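Local coordinates for protein insecticidal Delta-Endotoxin Cry8Ea1 (Bacillus Thuringiensis, PDB 3EB7) that belongs to the three-domain Cry delta-endotoxins, kills insect larvae, and probably does so by inserting its helical N-terminal domain into gut-cell membranes to form pores, at residues L18-V23 with I29-S34; V39-G44 with N80-Y85; N141-L146 with A176-H181. All coordinates share one frame; numbering follows the deposited sequence.

Interaction 1: L18-V23 with I29-S34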
# COMPACT_ATOMS: atom_id res chain seq x y z
N LEU A 18 -9.62 -5.00 4.33
CA LEU A 18 -9.33 -3.92 5.24
C LEU A 18 -10.59 -3.55 6.04
O LEU A 18 -10.50 -3.17 7.21
CB LEU A 18 -8.79 -2.71 4.45
CG LEU A 18 -7.49 -1.96 4.77
CD1 LEU A 18 -6.49 -2.70 5.61
CD2 LEU A 18 -6.84 -1.46 3.48
N GLY A 19 -11.77 -3.70 5.42
CA GLY A 19 -13.06 -3.41 6.07
C GLY A 19 -13.51 -4.44 7.09
O GLY A 19 -14.36 -4.15 7.96
N LYS A 20 -12.94 -5.66 7.00
CA LYS A 20 -13.25 -6.74 7.95
C LYS A 20 -12.10 -7.12 8.90
O LYS A 20 -12.16 -8.13 9.61
CB LYS A 20 -13.67 -8.00 7.17
CG LYS A 20 -14.94 -7.90 6.28
CD LYS A 20 -16.16 -7.39 7.01
CE LYS A 20 -17.39 -7.24 6.07
NZ LYS A 20 -17.86 -8.55 5.57
N LEU A 21 -11.02 -6.34 8.91
CA LEU A 21 -9.82 -6.71 9.66
C LEU A 21 -10.14 -6.93 11.15
O LEU A 21 -10.75 -6.08 11.78
CB LEU A 21 -8.72 -5.67 9.44
CG LEU A 21 -7.29 -6.12 9.18
CD1 LEU A 21 -7.19 -7.21 8.12
CD2 LEU A 21 -6.46 -4.91 8.76
N GLY A 22 -9.76 -8.10 11.67
CA GLY A 22 -9.94 -8.44 13.09
C GLY A 22 -11.35 -8.82 13.55
O GLY A 22 -11.57 -9.11 14.73
N VAL A 23 -12.32 -8.82 12.63
CA VAL A 23 -13.70 -9.15 13.03
C VAL A 23 -13.84 -10.66 13.33
O VAL A 23 -13.47 -11.48 12.49
CB VAL A 23 -14.72 -8.65 11.97
CG1 VAL A 23 -16.13 -9.09 12.31
CG2 VAL A 23 -14.66 -7.11 11.87
N ILE A 29 -17.77 -12.86 8.27
CA ILE A 29 -16.85 -13.81 7.66
C ILE A 29 -17.51 -14.54 6.48
O ILE A 29 -16.86 -14.79 5.45
CB ILE A 29 -16.21 -14.75 8.75
CG1 ILE A 29 -15.16 -13.98 9.56
CG2 ILE A 29 -15.57 -16.06 8.15
CD1 ILE A 29 -14.68 -14.71 10.73
N VAL A 30 -18.80 -14.85 6.60
CA VAL A 30 -19.52 -15.53 5.51
C VAL A 30 -19.68 -14.56 4.34
O VAL A 30 -19.43 -14.92 3.18
CB VAL A 30 -20.87 -16.07 6.00
CG1 VAL A 30 -21.77 -16.51 4.82
CG2 VAL A 30 -20.63 -17.23 6.94
N SER A 31 -20.06 -13.34 4.67
CA SER A 31 -20.18 -12.24 3.75
C SER A 31 -18.87 -11.92 2.99
O SER A 31 -18.88 -11.61 1.79
CB SER A 31 -20.68 -11.02 4.55
OG SER A 31 -20.41 -9.79 3.87
N LEU A 32 -17.75 -11.96 3.71
CA LEU A 32 -16.42 -11.76 3.17
C LEU A 32 -16.04 -12.85 2.15
O LEU A 32 -15.61 -12.53 1.06
CB LEU A 32 -15.41 -11.75 4.34
CG LEU A 32 -13.91 -11.77 4.05
CD1 LEU A 32 -13.50 -10.60 3.11
CD2 LEU A 32 -13.15 -11.69 5.37
N TYR A 33 -16.18 -14.11 2.53
CA TYR A 33 -15.96 -15.26 1.62
C TYR A 33 -16.83 -15.20 0.38
O TYR A 33 -16.39 -15.54 -0.72
CB TYR A 33 -16.21 -16.60 2.34
CG TYR A 33 -15.01 -17.12 3.06
CD1 TYR A 33 -15.00 -17.27 4.45
CD2 TYR A 33 -13.86 -17.43 2.36
CE1 TYR A 33 -13.86 -17.73 5.13
CE2 TYR A 33 -12.73 -17.90 3.01
CZ TYR A 33 -12.73 -18.04 4.40
OH TYR A 33 -11.58 -18.51 4.98
N SER A 34 -18.07 -14.78 0.57
CA SER A 34 -18.97 -14.56 -0.55
C SER A 34 -18.40 -13.55 -1.59
O SER A 34 -18.38 -13.81 -2.81
CB SER A 34 -20.32 -14.08 -0.04
OG SER A 34 -21.16 -14.00 -1.16

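Interaction 2: V39-G44 with N80-Y85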
# COMPACT_ATOMS: atom_id res chain seq x y z
N VAL A 39 -15.05 -12.55 -6.63
CA VAL A 39 -13.99 -11.82 -7.30
C VAL A 39 -13.00 -12.83 -7.91
O VAL A 39 -12.65 -12.72 -9.10
CB VAL A 39 -13.30 -10.82 -6.32
CG1 VAL A 39 -12.13 -10.05 -7.00
CG2 VAL A 39 -14.32 -9.84 -5.79
N LEU A 40 -12.61 -13.84 -7.14
CA LEU A 40 -11.58 -14.78 -7.56
C LEU A 40 -12.07 -15.90 -8.47
O LEU A 40 -11.32 -16.45 -9.27
CB LEU A 40 -10.80 -15.30 -6.34
CG LEU A 40 -9.90 -14.25 -5.64
CD1 LEU A 40 -9.35 -14.77 -4.32
CD2 LEU A 40 -8.76 -13.80 -6.55
N TRP A 41 -13.35 -16.23 -8.37
CA TRP A 41 -13.93 -17.25 -9.24
C TRP A 41 -15.24 -16.73 -9.83
O TRP A 41 -16.32 -17.14 -9.41
CB TRP A 41 -14.11 -18.57 -8.49
CG TRP A 41 -12.80 -19.21 -8.13
CD1 TRP A 41 -11.98 -19.94 -8.96
CD2 TRP A 41 -12.13 -19.14 -6.87
NE1 TRP A 41 -10.85 -20.33 -8.28
CE2 TRP A 41 -10.92 -19.86 -7.00
CE3 TRP A 41 -12.45 -18.56 -5.63
CZ2 TRP A 41 -10.02 -20.02 -5.92
CZ3 TRP A 41 -11.56 -18.71 -4.57
CH2 TRP A 41 -10.36 -19.45 -4.72
N PRO A 42 -15.13 -15.79 -10.80
CA PRO A 42 -16.34 -15.26 -11.43
C PRO A 42 -17.02 -16.25 -12.40
O PRO A 42 -18.20 -16.06 -12.75
CB PRO A 42 -15.86 -14.00 -12.15
CG PRO A 42 -14.34 -13.90 -11.90
CD PRO A 42 -13.89 -15.21 -11.38
N GLY A 43 -16.32 -17.32 -12.78
CA GLY A 43 -16.89 -18.33 -13.68
C GLY A 43 -16.70 -18.04 -15.17
O GLY A 43 -16.63 -16.89 -15.58
N GLY A 44 -16.59 -19.11 -15.97
CA GLY A 44 -16.42 -19.01 -17.42
C GLY A 44 -15.05 -18.57 -17.93
O GLY A 44 -14.84 -18.46 -19.16
N ASN A 80 -13.80 -24.59 -6.86
CA ASN A 80 -14.94 -25.49 -6.68
C ASN A 80 -15.07 -25.91 -5.23
O ASN A 80 -16.17 -25.97 -4.70
CB ASN A 80 -14.82 -26.73 -7.60
CG ASN A 80 -14.86 -26.37 -9.09
OD1 ASN A 80 -15.60 -25.47 -9.53
ND2 ASN A 80 -14.04 -27.07 -9.88
N ASN A 81 -13.94 -26.22 -4.60
CA ASN A 81 -13.91 -26.60 -3.19
C ASN A 81 -14.23 -25.46 -2.23
O ASN A 81 -14.73 -25.70 -1.13
CB ASN A 81 -12.57 -27.26 -2.86
CG ASN A 81 -12.51 -28.70 -3.33
OD1 ASN A 81 -13.22 -29.56 -2.80
ND2 ASN A 81 -11.69 -28.97 -4.32
N TYR A 82 -13.92 -24.23 -2.63
CA TYR A 82 -14.32 -23.04 -1.90
C TYR A 82 -15.83 -22.77 -1.91
O TYR A 82 -16.35 -22.28 -0.92
CB TYR A 82 -13.57 -21.81 -2.41
CG TYR A 82 -12.44 -21.40 -1.50
CD1 TYR A 82 -11.10 -21.66 -1.84
CD2 TYR A 82 -12.71 -20.73 -0.28
CE1 TYR A 82 -10.06 -21.27 -0.99
CE2 TYR A 82 -11.71 -20.33 0.56
CZ TYR A 82 -10.38 -20.61 0.20
OH TYR A 82 -9.39 -20.21 1.05
N GLN A 83 -16.52 -23.07 -3.02
CA GLN A 83 -18.00 -22.95 -3.08
C GLN A 83 -18.66 -23.86 -2.06
O GLN A 83 -19.56 -23.45 -1.34
CB GLN A 83 -18.55 -23.26 -4.47
CG GLN A 83 -17.70 -22.70 -5.59
CD GLN A 83 -18.45 -21.75 -6.49
OE1 GLN A 83 -18.86 -20.65 -6.07
NE2 GLN A 83 -18.64 -22.17 -7.75
N LEU A 84 -18.18 -25.10 -1.99
CA LEU A 84 -18.66 -26.11 -1.07
C LEU A 84 -18.38 -25.74 0.39
O LEU A 84 -19.20 -26.01 1.26
CB LEU A 84 -18.04 -27.46 -1.42
CG LEU A 84 -18.20 -27.96 -2.85
CD1 LEU A 84 -17.33 -29.16 -3.08
CD2 LEU A 84 -19.66 -28.29 -3.18
N TYR A 85 -17.22 -25.15 0.66
CA TYR A 85 -16.90 -24.64 1.99
C TYR A 85 -17.81 -23.46 2.34
O TYR A 85 -18.34 -23.39 3.44
CB TYR A 85 -15.44 -24.23 2.07
CG TYR A 85 -15.03 -23.61 3.38
CD1 TYR A 85 -15.21 -24.30 4.60
CD2 TYR A 85 -14.41 -22.36 3.41
CE1 TYR A 85 -14.82 -23.72 5.80
CE2 TYR A 85 -14.01 -21.76 4.62
CZ TYR A 85 -14.20 -22.45 5.80
OH TYR A 85 -13.80 -21.88 6.99

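Interaction 3: N141-L146 with A176-H181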
# COMPACT_ATOMS: atom_id res chain seq x y z
N ASN A 141 -2.69 -15.44 0.70
CA ASN A 141 -3.72 -14.67 1.42
C ASN A 141 -4.91 -15.56 1.82
O ASN A 141 -5.30 -15.63 2.98
CB ASN A 141 -4.15 -13.46 0.58
CG ASN A 141 -5.27 -12.65 1.24
OD1 ASN A 141 -6.36 -12.48 0.67
ND2 ASN A 141 -5.01 -12.12 2.41
N LEU A 142 -5.49 -16.24 0.83
CA LEU A 142 -6.61 -17.14 1.07
C LEU A 142 -6.31 -18.20 2.13
O LEU A 142 -7.16 -18.46 3.02
CB LEU A 142 -7.05 -17.80 -0.23
CG LEU A 142 -7.82 -16.90 -1.21
CD1 LEU A 142 -8.11 -17.68 -2.51
CD2 LEU A 142 -9.12 -16.31 -0.59
N HIS A 143 -5.11 -18.80 2.04
CA HIS A 143 -4.69 -19.86 2.95
C HIS A 143 -4.60 -19.39 4.39
O HIS A 143 -5.08 -20.08 5.29
CB HIS A 143 -3.36 -20.51 2.49
CG HIS A 143 -3.05 -21.78 3.22
ND1 HIS A 143 -1.78 -22.29 3.33
CD2 HIS A 143 -3.86 -22.63 3.91
CE1 HIS A 143 -1.82 -23.41 4.02
NE2 HIS A 143 -3.07 -23.64 4.40
N LEU A 144 -4.03 -18.21 4.63
CA LEU A 144 -3.97 -17.63 5.97
C LEU A 144 -5.33 -17.19 6.53
O LEU A 144 -5.53 -17.18 7.77
CB LEU A 144 -3.03 -16.42 5.96
CG LEU A 144 -1.57 -16.65 5.53
CD1 LEU A 144 -0.79 -15.34 5.49
CD2 LEU A 144 -0.90 -17.69 6.46
N LEU A 145 -6.26 -16.77 5.66
CA LEU A 145 -7.60 -16.46 6.14
C LEU A 145 -8.35 -17.72 6.57
O LEU A 145 -9.22 -17.68 7.47
CB LEU A 145 -8.39 -15.79 5.05
CG LEU A 145 -8.13 -14.33 4.72
CD1 LEU A 145 -8.64 -14.07 3.31
CD2 LEU A 145 -8.85 -13.43 5.78
N LEU A 146 -8.02 -18.84 5.92
CA LEU A 146 -8.64 -20.12 6.18
C LEU A 146 -8.21 -20.60 7.56
O LEU A 146 -9.04 -20.94 8.42
CB LEU A 146 -8.23 -21.15 5.11
CG LEU A 146 -8.90 -22.52 5.27
CD1 LEU A 146 -10.35 -22.44 4.90
CD2 LEU A 146 -8.22 -23.58 4.45
N ALA A 176 4.97 -15.82 8.37
CA ALA A 176 6.42 -15.56 8.16
C ALA A 176 6.89 -16.01 6.79
O ALA A 176 7.47 -15.22 6.06
CB ALA A 176 7.26 -16.23 9.26
N GLN A 177 6.64 -17.26 6.45
CA GLN A 177 7.13 -17.82 5.19
C GLN A 177 6.55 -17.12 3.95
O GLN A 177 7.30 -16.77 3.05
CB GLN A 177 6.86 -19.33 5.14
CG GLN A 177 6.99 -19.91 3.72
CD GLN A 177 6.71 -21.42 3.59
OE1 GLN A 177 7.11 -22.23 4.45
NE2 GLN A 177 6.03 -21.81 2.51
N TYR A 178 5.23 -16.92 3.91
CA TYR A 178 4.56 -16.22 2.80
C TYR A 178 4.98 -14.75 2.73
O TYR A 178 5.15 -14.23 1.65
CB TYR A 178 3.02 -16.31 2.92
CG TYR A 178 2.40 -17.72 2.82
CD1 TYR A 178 1.12 -17.97 3.31
CD2 TYR A 178 3.10 -18.78 2.25
CE1 TYR A 178 0.55 -19.23 3.24
CE2 TYR A 178 2.55 -20.06 2.17
CZ TYR A 178 1.27 -20.29 2.66
OH TYR A 178 0.71 -21.56 2.56
N SER A 179 5.16 -14.08 3.86
CA SER A 179 5.62 -12.70 3.82
C SER A 179 7.01 -12.65 3.20
O SER A 179 7.27 -11.85 2.30
CB SER A 179 5.62 -12.06 5.21
OG SER A 179 4.34 -12.08 5.80
N ASP A 180 7.89 -13.54 3.64
CA ASP A 180 9.30 -13.54 3.20
C ASP A 180 9.43 -13.82 1.71
O ASP A 180 10.15 -13.10 1.01
CB ASP A 180 10.11 -14.55 4.03
CG ASP A 180 10.45 -14.02 5.43
OD1 ASP A 180 10.34 -12.79 5.69
OD2 ASP A 180 10.88 -14.85 6.29
N HIS A 181 8.68 -14.80 1.22
CA HIS A 181 8.68 -15.13 -0.20
C HIS A 181 8.25 -13.92 -1.07
O HIS A 181 8.92 -13.56 -2.03
CB HIS A 181 7.81 -16.38 -0.44
CG HIS A 181 7.69 -16.76 -1.89
ND1 HIS A 181 8.54 -17.65 -2.51
CD2 HIS A 181 6.84 -16.32 -2.85
CE1 HIS A 181 8.19 -17.78 -3.78
NE2 HIS A 181 7.16 -16.99 -4.01

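Interaction 1: L18-V23 with I29-S34
K20 and S31 make the polar part of this contact, in which the end of helix 2-20 and the turn after it lie beside the first turns of helix 26-40. The ammonium nitrogen K20 NZ stands 3.3 Å from S31 OG, a weak hydrogen bond. Its stronger partner is the backbone carbonyl oxygen of P28, just before the segment, so the ammonium group is held chiefly by the main chain of helix 26-40, with S31 OG a weak second partner. The side chain gets there folded rather than extended: it bends at chi2 (-53°) and again at chi4 (67°), and the second bend turns the ammonium group onto the helix.

The apolar contact between side chains is K20 CB meeting L32 CD2 at 4.1 Å. The methylene base of the lysine thus lies against buried L32, while its ammonium end meets the oxygens of P28 and S31.

A van der Waals contact with a carbonyl oxygen is made further along, where I29 CD1 lies 3.9 Å from V23 O. I29 also packs on D149, I152 and F153 of helix 133-153.

Backbone bonding shapes the first segment. A type II beta turn runs from K20 to V23, closed by V23 N to K20 O at 3.1 Å, with G22 at positive phi in its third position. The turn carries the chain out of helix 2-20 and starts the reversal into helix 26-40, a helical hairpin with a short connection in the N-terminal helical domain. L21, pointing away from the contact, is bonded through its backbone to T234.

Neither segment carries a carboxylate side chain to face the lysine, whose charge is probably stabilised by dipoles and solvent. The charged donor meets uncharged oxygens, so the link is ion-dipole in kind, not a salt bridge between these two segments.

Interaction 2: V39-G44 with N80-Y85
W41 and Y82 meet through their rings, and most of this contact lies between them. On the tryptophan side it is made by CH2 and CZ3 of the six-membered ring: W41 CH2 comes within 3.7 Å of Y82 CD1, while W41 CZ3 sits 4.0 Å from that same tyrosine carbon. The planes are near parallel, differing by only 27°, but slid apart, with centroids 5.4 Å from each other, too far for an offset stack.

Where the indole points follows from its place in the chain. W41 is the first residue to leave helical geometry after helix 26-40, and its CG lies anti to the carbonyl carbon (chi1 -67°), which directs the ring toward helix 65-93. On one face, toward the rim, it carries L40 CB, 3.7 Å above the plane. The contact belongs to the alpha-helical bundle that forms the N-terminal domain of three-domain Cry toxins, and it joins the residue just past helix 26-40 to the middle of helix 65-93.

Neighbours hold both rings. The indole nitrogen W41 NE1 is hydrogen-bonded to the carbonyl oxygen of L75, about two helical turns before Y82, which fixes how the indole is rotated; W48 meets the same ring at a steeper tilt. L142 of helix 133-153 touches both W41 and Y82, and Y33 and I37 pack on the tyrosine from helix 26-40.

Interaction 3: N141-L146 with A176-H181
Y178 reaches from helix 161-191 to H143 and L144 on helix 133-153, a helix-to-helix contact inside the N-terminal bundle of the toxin. A chi1 of -64°, which sets the ring beside the backbone N, sends the tyrosine across the interface, and its hydroxyl arrives at the edge of the imidazole, in the ring plane. There Y178 OH and H143 ND1 form a hydrogen bond of 2.7 Å, close to straight at 162°. The rings face each other by their edges, with planes 46° apart and no stacking. The histidine's other nitrogen, NE2, is bonded to D113 OD2, so both ring nitrogens are engaged and the imidazole's rotation is fixed; F116 stacks on it. Nearer the tyrosine's base, the leucine lies along the ring edge, L144 CG being 3.7 Å from Y178 CD1 and L144 CD2 3.8 Å from that same carbon.

Two residues on, D180 turns to other partners and ties this helix to the C-terminal part of the chain: its OD1 accepts a hydrogen bond from Y541 N and is also bonded to Y470 OH.

All three contacts lie in the helical N-terminal domain and follow one another along the chain. The centre of interaction 1 is about 17 Å from those of interactions 2 and 3, which are about 20 Å apart. Helix 26-40 serves interactions 1 and 2, and Y33 reaches from it to both other contacts: Y33 CE2 lies 3.6 Å from Y82 CE2, and Y33 OH, hydrogen-bonded to D149, packs 3.6 Å from L146 CA. Helix 133-153 touches every contact, with L142 CD1 3.6 Å from W41 CH2. This suits a bundle packed around a central helix, as in related Cry toxins, whose helices are thought to rearrange during pore formation.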